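Local coordinates for AlkZ (Streptomyces sahachiroi, PDB 5UUJ), which belongs to the AlkZ-like family of DNA glycosylases, relatives of the helix-turn-helix proteins, at residues A[43-48]-A[62-67]; A[124-129]-A[143-148]; A[210-215]-A[246-251]; A[308-313]-A[325-330]. All blocks are in the same frame, centred on the assembly; numbering follows the deposited sequence.

Interaction 1 (A[43-48]-A[62-67])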
loop_
_atom_site.group_PDB
_atom_site.type_symbol
_atom_site.label_atom_id
_atom_site.label_comp_id
_atom_site.label_asym_id
_atom_site.label_seq_id
_atom_site.Cartn_x
_atom_site.Cartn_y
_atom_site.Cartn_z
ATOM N N GLN A 43 -7.027 -4.903 1.794
ATOM C CA GLN A 43 -8.399 -5.225 1.426
ATOM C C GLN A 43 -8.658 -6.705 1.684
ATOM O O GLN A 43 -9.731 -7.087 2.149
ATOM C CB GLN A 43 -8.676 -4.876 -0.037
ATOM C CG GLN A 43 -10.118 -5.113 -0.462
ATOM C CD GLN A 43 -11.120 -4.419 0.446
ATOM O OE1 GLN A 43 -11.116 -3.194 0.573
ATOM N NE2 GLN A 43 -11.981 -5.202 1.088
ATOM N N VAL A 44 -7.664 -7.530 1.368
ATOM C CA VAL A 44 -7.660 -8.933 1.762
ATOM C C VAL A 44 -6.743 -9.059 2.976
ATOM O O VAL A 44 -5.522 -8.973 2.853
ATOM C CB VAL A 44 -7.181 -9.853 0.623
ATOM C CG1 VAL A 44 -7.279 -11.314 1.041
ATOM C CG2 VAL A 44 -7.997 -9.603 -0.642
ATOM N N TRP A 45 -7.340 -9.250 4.148
ATOM C CA TRP A 45 -6.600 -9.160 5.401
ATOM C C TRP A 45 -5.513 -10.221 5.515
ATOM O O TRP A 45 -4.400 -9.923 5.947
ATOM C CB TRP A 45 -7.550 -9.271 6.596
ATOM C CG TRP A 45 -6.848 -9.061 7.892
ATOM C CD1 TRP A 45 -6.673 -9.973 8.888
ATOM C CD2 TRP A 45 -6.198 -7.862 8.326
ATOM N NE1 TRP A 45 -5.962 -9.415 9.922
ATOM C CE2 TRP A 45 -5.657 -8.119 9.601
ATOM C CE3 TRP A 45 -6.021 -6.594 7.759
ATOM C CZ2 TRP A 45 -4.955 -7.156 10.321
ATOM C CZ3 TRP A 45 -5.324 -5.640 8.476
ATOM C CH2 TRP A 45 -4.800 -5.925 9.743
ATOM N N SER A 46 -5.833 -11.451 5.125
ATOM C CA SER A 46 -4.885 -12.555 5.226
ATOM C C SER A 46 -3.628 -12.270 4.414
ATOM O O SER A 46 -2.533 -12.696 4.779
ATOM C CB SER A 46 -5.530 -13.864 4.763
ATOM O OG SER A 46 -6.004 -13.769 3.432
ATOM N N VAL A 47 -3.792 -11.538 3.318
ATOM C CA VAL A 47 -2.672 -11.176 2.462
ATOM C C VAL A 47 -1.795 -10.102 3.120
ATOM O O VAL A 47 -0.571 -10.131 2.996
ATOM C CB VAL A 47 -3.178 -10.691 1.091
ATOM C CG1 VAL A 47 -2.060 -10.057 0.282
ATOM C CG2 VAL A 47 -3.786 -11.856 0.324
ATOM N N ALA A 48 -2.421 -9.162 3.822
ATOM C CA ALA A 48 -1.680 -8.114 4.515
ATOM C C ALA A 48 -0.840 -8.705 5.645
ATOM O O ALA A 48 0.301 -8.295 5.864
ATOM C CB ALA A 48 -2.627 -7.060 5.057
ATOM N N GLU A 62 0.760 -12.822 13.537
ATOM C CA GLU A 62 -0.168 -12.257 14.513
ATOM C C GLU A 62 0.282 -10.878 14.986
ATOM O O GLU A 62 -0.479 -10.173 15.649
ATOM C CB GLU A 62 -0.332 -13.193 15.717
ATOM C CG GLU A 62 -1.119 -14.467 15.414
ATOM C CD GLU A 62 -2.504 -14.189 14.841
ATOM O OE1 GLU A 62 -3.197 -13.280 15.347
ATOM O OE2 GLU A 62 -2.897 -14.881 13.878
ATOM N N SER A 63 1.506 -10.483 14.639
ATOM C CA SER A 63 2.021 -9.182 15.052
ATOM C C SER A 63 1.145 -8.062 14.489
ATOM O O SER A 63 0.987 -7.015 15.114
ATOM C CB SER A 63 3.478 -9.000 14.611
ATOM O OG SER A 63 3.614 -8.979 13.199
ATOM N N VAL A 64 0.558 -8.296 13.321
ATOM C CA VAL A 64 -0.308 -7.299 12.699
ATOM C C VAL A 64 -1.577 -7.117 13.528
ATOM O O VAL A 64 -1.919 -5.997 13.908
ATOM C CB VAL A 64 -0.683 -7.688 11.255
ATOM C CG1 VAL A 64 -1.483 -6.574 10.591
ATOM C CG2 VAL A 64 0.567 -7.989 10.444
ATOM N N ASN A 65 -2.268 -8.219 13.811
ATOM C CA ASN A 65 -3.470 -8.176 14.639
ATOM C C ASN A 65 -3.214 -7.568 16.016
ATOM O O ASN A 65 -4.049 -6.825 16.529
ATOM C CB ASN A 65 -4.060 -9.581 14.806
ATOM C CG ASN A 65 -4.780 -10.071 13.558
ATOM O OD1 ASN A 65 -5.271 -9.280 12.752
ATOM N ND2 ASN A 65 -4.850 -11.388 13.400
ATOM N N ARG A 66 -2.066 -7.876 16.614
ATOM C CA ARG A 66 -1.748 -7.351 17.945
ATOM C C ARG A 66 -1.538 -5.839 17.899
ATOM O O ARG A 66 -1.997 -5.111 18.780
ATOM C CB ARG A 66 -0.500 -8.025 18.528
ATOM C CG ARG A 66 -0.679 -9.497 18.887
ATOM C CD ARG A 66 0.458 -10.001 19.775
ATOM N NE ARG A 66 1.778 -9.633 19.262
ATOM C CZ ARG A 66 2.525 -10.398 18.467
ATOM N NH1 ARG A 66 2.098 -11.590 18.074
ATOM N NH2 ARG A 66 3.710 -9.966 18.058
ATOM N N GLU A 67 -0.851 -5.371 16.866
ATOM C CA GLU A 67 -0.525 -3.955 16.757
ATOM C C GLU A 67 -1.721 -3.142 16.253
ATOM O O GLU A 67 -1.793 -1.934 16.472
ATOM C CB GLU A 67 0.704 -3.773 15.860
ATOM C CG GLU A 67 1.984 -4.260 16.551
ATOM C CD GLU A 67 3.250 -4.045 15.746
ATOM O OE1 GLU A 67 3.534 -2.888 15.365
ATOM O OE2 GLU A 67 3.975 -5.038 15.511
#
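The side-chain oxygen OD1 of N65 accepts a hydrogen bond from the indole nitrogen NE1 of W45, 2.9 Å away. The bond is bent, 136° at the hydrogen, and N65 OD1 also lies 3.2 Å from W45 CZ2, a carbon of the six-membered ring. The amide meets the indole at its edge, with the two planes only 19° apart, and the donor approaches a little out of the carbonyl plane. At the other branch of the same amide, N65 ND2 gives a nearly straight bond to E62 OE1 at 3.2 Å, one turn earlier on the helix, reaching the carboxylate from above its plane. These two bonds fix which way the amide is flipped, and an asparagine suits the place because one short side chain both accepts and donates.

Beyond the polar pair, W45 CH2 rests 3.5 Å from V64 CG1. That methyl lies anti to the backbone N of V64 (chi1 -175°), which carries it out to the far rim of the six-membered ring, at a slant to its plane. Both W45 and V64 touch L85, and K75 makes a cation-pi contact with the indole. Helices 45-53 and 62-69 are thus joined beside strand 83-86; with strand 74-77, this helix-helix-hairpin order is consistent with a winged-helix element, a variant of the helix-turn-helix fold.

Interaction 2 (A[124-129]-A[143-148])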
loop_
_atom_site.group_PDB
_atom_site.type_symbol
_atom_site.label_atom_id
_atom_site.label_comp_id
_atom_site.label_asym_id
_atom_site.label_seq_id
_atom_site.Cartn_x
_atom_site.Cartn_y
_atom_site.Cartn_z
ATOM N N THR A 124 -18.753 15.187 5.709
ATOM C CA THR A 124 -17.465 15.227 6.388
ATOM C C THR A 124 -17.646 15.759 7.807
ATOM O O THR A 124 -17.181 15.153 8.774
ATOM C CB THR A 124 -16.453 16.107 5.625
ATOM O OG1 THR A 124 -16.203 15.541 4.333
ATOM C CG2 THR A 124 -15.136 16.217 6.384
ATOM N N GLU A 125 -18.339 16.887 7.913
ATOM C CA GLU A 125 -18.592 17.537 9.192
ATOM C C GLU A 125 -19.414 16.655 10.122
ATOM O O GLU A 125 -19.075 16.484 11.292
ATOM C CB GLU A 125 -19.323 18.868 8.977
ATOM C CG GLU A 125 -18.536 19.881 8.157
ATOM C CD GLU A 125 -19.394 21.021 7.622
ATOM O OE1 GLU A 125 -20.618 21.044 7.884
ATOM O OE2 GLU A 125 -18.837 21.900 6.932
ATOM N N GLU A 126 -20.493 16.090 9.596
ATOM C CA GLU A 126 -21.441 15.368 10.431
ATOM C C GLU A 126 -20.887 14.017 10.877
ATOM O O GLU A 126 -21.096 13.603 12.016
ATOM C CB GLU A 126 -22.763 15.180 9.687
ATOM C CG GLU A 126 -23.959 15.020 10.602
ATOM C CD GLU A 126 -24.226 16.256 11.446
ATOM O OE1 GLU A 126 -24.932 16.131 12.467
ATOM O OE2 GLU A 126 -23.735 17.350 11.091
ATOM N N VAL A 127 -20.178 13.335 9.983
ATOM C CA VAL A 127 -19.578 12.047 10.316
ATOM C C VAL A 127 -18.529 12.239 11.412
ATOM O O VAL A 127 -18.433 11.433 12.335
ATOM C CB VAL A 127 -18.947 11.375 9.072
ATOM C CG1 VAL A 127 -17.983 10.251 9.462
ATOM C CG2 VAL A 127 -20.042 10.839 8.163
ATOM N N ALA A 128 -17.760 13.319 11.313
ATOM C CA ALA A 128 -16.730 13.610 12.301
ATOM C C ALA A 128 -17.340 13.748 13.694
ATOM O O ALA A 128 -16.765 13.288 14.680
ATOM C CB ALA A 128 -15.972 14.876 11.925
ATOM N N GLY A 129 -18.510 14.378 13.767
ATOM C CA GLY A 129 -19.190 14.577 15.036
ATOM C C GLY A 129 -19.801 13.299 15.580
ATOM O O GLY A 129 -19.734 13.024 16.779
ATOM N N THR A 143 -27.635 5.095 9.445
ATOM C CA THR A 143 -28.902 5.321 10.133
ATOM C C THR A 143 -28.864 6.638 10.906
ATOM O O THR A 143 -29.846 7.377 10.926
ATOM C CB THR A 143 -29.236 4.161 11.094
ATOM O OG1 THR A 143 -29.415 2.957 10.339
ATOM C CG2 THR A 143 -30.511 4.444 11.886
ATOM N N ARG A 144 -27.730 6.928 11.539
ATOM C CA ARG A 144 -27.551 8.194 12.241
ATOM C C ARG A 144 -27.650 9.361 11.263
ATOM O O ARG A 144 -28.304 10.368 11.542
ATOM C CB ARG A 144 -26.200 8.234 12.960
ATOM C CG ARG A 144 -26.138 7.418 14.245
ATOM C CD ARG A 144 -27.000 8.021 15.345
ATOM N NE ARG A 144 -26.704 9.435 15.568
ATOM C CZ ARG A 144 -25.738 9.890 16.363
ATOM N NH1 ARG A 144 -24.958 9.047 17.025
ATOM N NH2 ARG A 144 -25.551 11.197 16.495
ATOM N N LEU A 145 -26.997 9.211 10.115
ATOM C CA LEU A 145 -26.944 10.267 9.111
ATOM C C LEU A 145 -28.321 10.612 8.543
ATOM O O LEU A 145 -28.684 11.784 8.461
ATOM C CB LEU A 145 -26.007 9.860 7.972
ATOM C CG LEU A 145 -24.512 9.866 8.300
ATOM C CD1 LEU A 145 -23.712 9.112 7.239
ATOM C CD2 LEU A 145 -24.005 11.296 8.450
ATOM N N VAL A 146 -29.088 9.595 8.163
ATOM C CA VAL A 146 -30.366 9.827 7.495
ATOM C C VAL A 146 -31.417 10.366 8.463
ATOM O O VAL A 146 -32.473 10.829 8.041
ATOM C CB VAL A 146 -30.901 8.543 6.821
ATOM C CG1 VAL A 146 -29.940 8.089 5.719
ATOM C CG2 VAL A 146 -31.151 7.444 7.857
ATOM N N ALA A 147 -31.133 10.293 9.758
ATOM C CA ALA A 147 -31.978 10.952 10.747
ATOM C C ALA A 147 -31.917 12.462 10.517
ATOM O O ALA A 147 -32.852 13.192 10.847
ATOM C CB ALA A 147 -31.540 10.599 12.165
ATOM N N ASP A 148 -30.808 12.918 9.937
ATOM C CA ASP A 148 -30.623 14.330 9.618
ATOM C C ASP A 148 -31.445 14.688 8.389
ATOM O O ASP A 148 -31.703 13.849 7.526
ATOM C CB ASP A 148 -29.142 14.645 9.382
ATOM C CG ASP A 148 -28.847 16.138 9.374
ATOM O OD1 ASP A 148 -29.579 16.900 8.710
ATOM O OD2 ASP A 148 -27.867 16.552 10.027
#
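E126 meets the helix with CB and the loop after it with its carboxylate. Its CB lies 4.3 Å from L145 CD2, while its carboxylate comes beside that of D148: CG is anti to the backbone N (chi1 -154°) and the chain then bends at chi2, so that E126 OE1 comes 3.8 Å from D148 OD2. The two carboxylate planes stand almost perpendicular, 86° apart. What makes such a pairing of acids tolerable is R150, whose NH2 forms salt bridges with E126 OE2 and D148 OD2; its positive charge would be expected to offset the repulsion and keep both groups ionised. The order of helix 117-130, strand 136-137, helices 138-146 and 162-172, then strands 176-177 and 186-188 is consistent with a winged-helix element, whose first two helices meet here. One residue further on, V127 turns to purely apolar packing. Its CG2 lies 4.0 Å from L145 CD2, with L145 CD1 only slightly farther, so the valine methyl sits against the forked end of the leucine. A leucine suits this buried position because its longer stem carries both methyls across to the facing helix, where L145 also touches L123 and I130; V127, compact and branched close to its backbone, touches L169 of helix 162-172 as well.

Interaction 3 (A[210-215]-A[246-251])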
loop_
_atom_site.group_PDB
_atom_site.type_symbol
_atom_site.label_atom_id
_atom_site.label_comp_id
_atom_site.label_asym_id
_atom_site.label_seq_id
_atom_site.Cartn_x
_atom_site.Cartn_y
_atom_site.Cartn_z
ATOM N N THR A 210 7.371 14.936 2.457
ATOM C CA THR A 210 7.372 13.824 3.405
ATOM C C THR A 210 6.985 12.520 2.716
ATOM O O THR A 210 7.620 11.483 2.917
ATOM C CB THR A 210 6.404 14.084 4.568
ATOM O OG1 THR A 210 6.739 15.324 5.195
ATOM C CG2 THR A 210 6.469 12.962 5.595
ATOM N N VAL A 211 5.935 12.582 1.904
ATOM C CA VAL A 211 5.440 11.413 1.193
ATOM C C VAL A 211 6.463 10.968 0.153
ATOM O O VAL A 211 6.758 9.782 0.035
ATOM C CB VAL A 211 4.077 11.713 0.522
ATOM C CG1 VAL A 211 3.609 10.544 -0.341
ATOM C CG2 VAL A 211 3.034 12.037 1.581
ATOM N N ILE A 212 7.011 11.927 -0.588
ATOM C CA ILE A 212 8.005 11.631 -1.614
ATOM C C ILE A 212 9.233 10.976 -0.985
ATOM O O ILE A 212 9.754 9.991 -1.511
ATOM C CB ILE A 212 8.415 12.907 -2.385
ATOM C CG1 ILE A 212 7.235 13.403 -3.224
ATOM C CG2 ILE A 212 9.612 12.642 -3.301
ATOM C CD1 ILE A 212 7.414 14.796 -3.788
ATOM N N LYS A 213 9.683 11.522 0.144
ATOM C CA LYS A 213 10.810 10.953 0.879
ATOM C C LYS A 213 10.545 9.503 1.259
ATOM O O LYS A 213 11.384 8.629 1.036
ATOM C CB LYS A 213 11.100 11.754 2.150
ATOM C CG LYS A 213 12.315 12.661 2.065
ATOM C CD LYS A 213 12.792 13.105 3.449
ATOM C CE LYS A 213 13.356 11.934 4.256
ATOM N NZ LYS A 213 14.027 12.367 5.513
ATOM N N ALA A 214 9.379 9.261 1.848
ATOM C CA ALA A 214 8.997 7.922 2.278
ATOM C C ALA A 214 8.923 6.967 1.090
ATOM O O ALA A 214 9.387 5.830 1.169
ATOM C CB ALA A 214 7.664 7.960 3.010
ATOM N N TYR A 215 8.345 7.436 -0.012
ATOM C CA TYR A 215 8.201 6.607 -1.201
ATOM C C TYR A 215 9.558 6.211 -1.785
ATOM O O TYR A 215 9.822 5.031 -2.017
ATOM C CB TYR A 215 7.374 7.326 -2.269
ATOM C CG TYR A 215 7.236 6.512 -3.533
ATOM C CD1 TYR A 215 6.295 5.495 -3.628
ATOM C CD2 TYR A 215 8.063 6.743 -4.622
ATOM C CE1 TYR A 215 6.177 4.737 -4.776
ATOM C CE2 TYR A 215 7.951 5.992 -5.777
ATOM C CZ TYR A 215 7.009 4.989 -5.846
ATOM O OH TYR A 215 6.900 4.240 -6.993
ATOM N N GLY A 246 10.737 19.683 -7.435
ATOM C CA GLY A 246 11.701 20.734 -7.690
ATOM C C GLY A 246 12.125 21.465 -6.432
ATOM O O GLY A 246 13.298 21.791 -6.264
ATOM N N ASP A 247 11.169 21.718 -5.545
ATOM C CA ASP A 247 11.439 22.464 -4.320
ATOM C C ASP A 247 12.296 21.673 -3.340
ATOM O O ASP A 247 12.860 22.238 -2.405
ATOM C CB ASP A 247 10.129 22.870 -3.640
ATOM C CG ASP A 247 9.374 23.938 -4.411
ATOM O OD1 ASP A 247 9.965 24.560 -5.317
ATOM O OD2 ASP A 247 8.186 24.160 -4.102
HETATM N N MSE A 248 12.396 20.365 -3.544
HETATM C CA MSE A 248 13.243 19.549 -2.689
HETATM C C MSE A 248 14.714 19.787 -3.027
HETATM O O MSE A 248 15.580 19.643 -2.169
HETATM C CB MSE A 248 12.882 18.070 -2.823
HETATM C CG MSE A 248 11.520 17.727 -2.239
HETATM SE SE MSE A 248 11.034 15.850 -2.436
HETATM C CE MSE A 248 12.237 15.081 -1.109
ATOM N N GLY A 249 14.990 20.173 -4.271
ATOM C CA GLY A 249 16.340 20.524 -4.681
ATOM C C GLY A 249 17.328 19.381 -4.562
ATOM O O GLY A 249 17.049 18.264 -4.993
ATOM N N ASP A 250 18.484 19.658 -3.963
ATOM C CA ASP A 250 19.556 18.670 -3.886
ATOM C C ASP A 250 19.305 17.617 -2.802
ATOM O O ASP A 250 20.190 16.821 -2.490
ATOM C CB ASP A 250 20.910 19.362 -3.655
ATOM C CG ASP A 250 20.900 20.311 -2.469
ATOM O OD1 ASP A 250 20.084 20.117 -1.545
ATOM O OD2 ASP A 250 21.720 21.256 -2.465
ATOM N N GLU A 251 18.104 17.613 -2.229
ATOM C CA GLU A 251 17.662 16.489 -1.407
ATOM C C GLU A 251 17.451 15.265 -2.295
ATOM O O GLU A 251 17.415 14.132 -1.812
ATOM C CB GLU A 251 16.369 16.820 -0.656
ATOM C CG GLU A 251 16.547 17.082 0.826
ATOM C CD GLU A 251 15.399 17.890 1.405
ATOM O OE1 GLU A 251 14.250 17.693 0.956
ATOM O OE2 GLU A 251 15.646 18.729 2.297
#
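Helices 204-219, 224-232 and 238-248, followed by strands 252-257 and 260-265, are consistent with a winged-helix element, and this contact joins the middle of its first helix to the C-terminal end of its third. One residue, the selenomethionine M248, supplies nearly all of the second side. Its selenium is set against the branched side chain of I212: M248 SE is 3.6 Å from I212 CG2, 3.9 Å from I212 CB and 4.0 Å from I212 CD1. The heavy atom is thus bordered by both arms of the isoleucine as well as by the carbon where they part. I212 CG2 stands anti to its own backbone N (chi1 -68° for the other branch, CG1), which sends this methyl to the selenium. From there M248 bends at chi3, 73°, and the terminal methyl turns across to K213, with M248 CE 4.0 Å from K213 CG. The lysine offers its aliphatic stem, while its amino end makes a long, weak ion pair with E267.

G249 follows directly with positive phi, a conformation that favours glycine, and the chain leaves the helix there. Around I212, the residues F227, W244 and F245 add further apolar surface. Because no hydrogen bond spans the two segments, the contact rests on dispersion and shape: selenium stands in for methionine's sulfur, and the flexible, unbranched thioether chain can fit the rigid isoleucine without demanding a fixed bond direction.

Interaction 4 (A[308-313]-A[325-330])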
loop_
_atom_site.group_PDB
_atom_site.type_symbol
_atom_site.label_atom_id
_atom_site.label_comp_id
_atom_site.label_asym_id
_atom_site.label_seq_id
_atom_site.Cartn_x
_atom_site.Cartn_y
_atom_site.Cartn_z
ATOM N N SER A 308 -0.414 -10.407 -17.560
ATOM C CA SER A 308 -1.766 -10.912 -17.343
ATOM C C SER A 308 -1.784 -12.118 -16.405
ATOM O O SER A 308 -2.820 -12.442 -15.830
ATOM C CB SER A 308 -2.415 -11.286 -18.677
ATOM O OG SER A 308 -1.714 -12.343 -19.304
ATOM N N ALA A 309 -0.641 -12.778 -16.251
ATOM C CA ALA A 309 -0.534 -13.908 -15.332
ATOM C C ALA A 309 -0.448 -13.434 -13.880
ATOM O O ALA A 309 -0.785 -14.175 -12.956
ATOM C CB ALA A 309 0.672 -14.756 -15.678
ATOM N N VAL A 310 -0.000 -12.196 -13.690
ATOM C CA VAL A 310 0.148 -11.620 -12.356
ATOM C C VAL A 310 -1.047 -10.738 -12.001
ATOM O O VAL A 310 -1.709 -10.957 -10.987
ATOM C CB VAL A 310 1.441 -10.786 -12.248
ATOM C CG1 VAL A 310 1.597 -10.209 -10.844
ATOM C CG2 VAL A 310 2.654 -11.635 -12.601
ATOM N N SER A 311 -1.306 -9.742 -12.843
ATOM C CA SER A 311 -2.401 -8.801 -12.629
ATOM C C SER A 311 -3.615 -9.222 -13.452
ATOM O O SER A 311 -3.644 -9.030 -14.666
ATOM C CB SER A 311 -1.962 -7.378 -12.999
ATOM O OG SER A 311 -3.010 -6.445 -12.799
ATOM N N ARG A 312 -4.608 -9.805 -12.784
ATOM C CA ARG A 312 -5.778 -10.368 -13.457
ATOM C C ARG A 312 -7.044 -9.543 -13.187
ATOM O O ARG A 312 -6.967 -8.425 -12.679
ATOM C CB ARG A 312 -5.969 -11.830 -13.023
ATOM C CG ARG A 312 -4.976 -12.786 -13.676
ATOM C CD ARG A 312 -5.269 -14.239 -13.335
ATOM N NE ARG A 312 -4.972 -15.126 -14.462
ATOM C CZ ARG A 312 -3.897 -15.907 -14.567
ATOM N NH1 ARG A 312 -2.978 -15.946 -13.607
ATOM N NH2 ARG A 312 -3.743 -16.664 -15.646
ATOM N N ALA A 313 -8.203 -10.093 -13.548
ATOM C CA ALA A 313 -9.470 -9.366 -13.470
ATOM C C ALA A 313 -9.870 -9.032 -12.035
ATOM O O ALA A 313 -9.446 -9.694 -11.084
ATOM C CB ALA A 313 -10.572 -10.172 -14.141
ATOM N N GLY A 325 15.519 -10.051 -8.373
ATOM C CA GLY A 325 14.761 -8.812 -8.321
ATOM C C GLY A 325 13.604 -8.718 -9.305
ATOM O O GLY A 325 12.772 -7.820 -9.195
ATOM N N ARG A 326 13.554 -9.637 -10.267
ATOM C CA ARG A 326 12.520 -9.627 -11.302
ATOM C C ARG A 326 11.471 -10.708 -11.062
ATOM O O ARG A 326 11.792 -11.794 -10.584
ATOM C CB ARG A 326 13.146 -9.825 -12.685
ATOM C CG ARG A 326 14.053 -8.694 -13.127
ATOM C CD ARG A 326 14.611 -8.929 -14.526
ATOM N NE ARG A 326 13.565 -8.935 -15.550
ATOM C CZ ARG A 326 13.019 -10.029 -16.082
ATOM N NH1 ARG A 326 13.411 -11.244 -15.709
ATOM N NH2 ARG A 326 12.074 -9.906 -17.003
ATOM N N VAL A 327 10.222 -10.412 -11.412
ATOM C CA VAL A 327 9.147 -11.398 -11.328
ATOM C C VAL A 327 9.314 -12.419 -12.451
ATOM O O VAL A 327 9.354 -12.052 -13.623
ATOM C CB VAL A 327 7.755 -10.733 -11.420
ATOM C CG1 VAL A 327 6.638 -11.783 -11.421
ATOM C CG2 VAL A 327 7.562 -9.760 -10.272
ATOM N N VAL A 328 9.425 -13.694 -12.084
ATOM C CA VAL A 328 9.670 -14.760 -13.056
ATOM C C VAL A 328 8.618 -15.865 -12.986
ATOM O O VAL A 328 8.760 -16.911 -13.628
ATOM C CB VAL A 328 11.063 -15.394 -12.851
ATOM C CG1 VAL A 328 12.159 -14.398 -13.191
ATOM C CG2 VAL A 328 11.221 -15.902 -11.426
ATOM N N GLY A 329 7.566 -15.632 -12.208
ATOM C CA GLY A 329 6.488 -16.594 -12.081
ATOM C C GLY A 329 5.518 -16.239 -10.970
ATOM O O GLY A 329 5.667 -15.212 -10.308
ATOM N N VAL A 330 4.517 -17.094 -10.778
ATOM C CA VAL A 330 3.548 -16.941 -9.698
ATOM C C VAL A 330 3.478 -18.224 -8.879
ATOM O O VAL A 330 4.006 -19.260 -9.287
ATOM C CB VAL A 330 2.138 -16.612 -10.227
ATOM C CG1 VAL A 330 2.138 -15.283 -10.975
ATOM C CG2 VAL A 330 1.619 -17.742 -11.120
#
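V327, near the start of strand 326-334, points its side chain at the short, weakly bonded helical turn 307-310 and brings CG1 to 4.2 Å from V310 CG2. The methyl that reaches V310 is the one anti to the backbone N of V327 (chi1 176°). Both valines also touch V320 of the neighbouring strand, so the three form one small apolar cluster.

V328 is turned the other way, to V321 and K323, and its backbone conformation departs from a regular strand. V328 and the following G329 both make backbone hydrogen bonds with the single residue V321, consistent with a beta bulge. G329 is almost fully extended, with phi near 170°, a region in which glycine is more at ease than residues carrying a side chain. Because of this irregularity V330, three positions after V327, again looks toward the helical turn.

V330 makes the closer approach. Its CG1 lies 4.0 Å from V310 CG2 and 3.7 Å from the carbonyl oxygen A309 O, so one methyl bridges the side chain of one residue and the backbone of the one before it. V310 CG2 is thus shared between V327 and V330. The A309 carbonyl has a weak hydrogen bond from S318 OG, and V310 O is bonded to the same hydroxyl. Beta-branched V327 and V330 suit the extended backbone of a strand, while V310 offers a compact apolar surface that also touches L302 and F343. The outcome is a short, weakly bonded helical turn packed against a mixed beta-sheet, at its antiparallel pair of strands 320-323 and 326-334.

In the fold
The four contacts follow one another along the chain, each closing before the next opens, and none touches another. Interaction 1 is the most central, about 13 Å from the middle of the chain, whereas interaction 2 lies far out, its centre about 29 Å away. Interactions 2 and 4 are the most widely separated, with centres 43 Å apart on opposite sides of the chain's centre; interactions 1 and 3 also flank that centre, 30 Å apart. The nearest neighbours are interactions 1 and 4, whose closest atoms are about 11 Å apart. Interactions 1 to 3 join helices, while interaction 4 sets a short helical turn on the sheet of the C-terminal part.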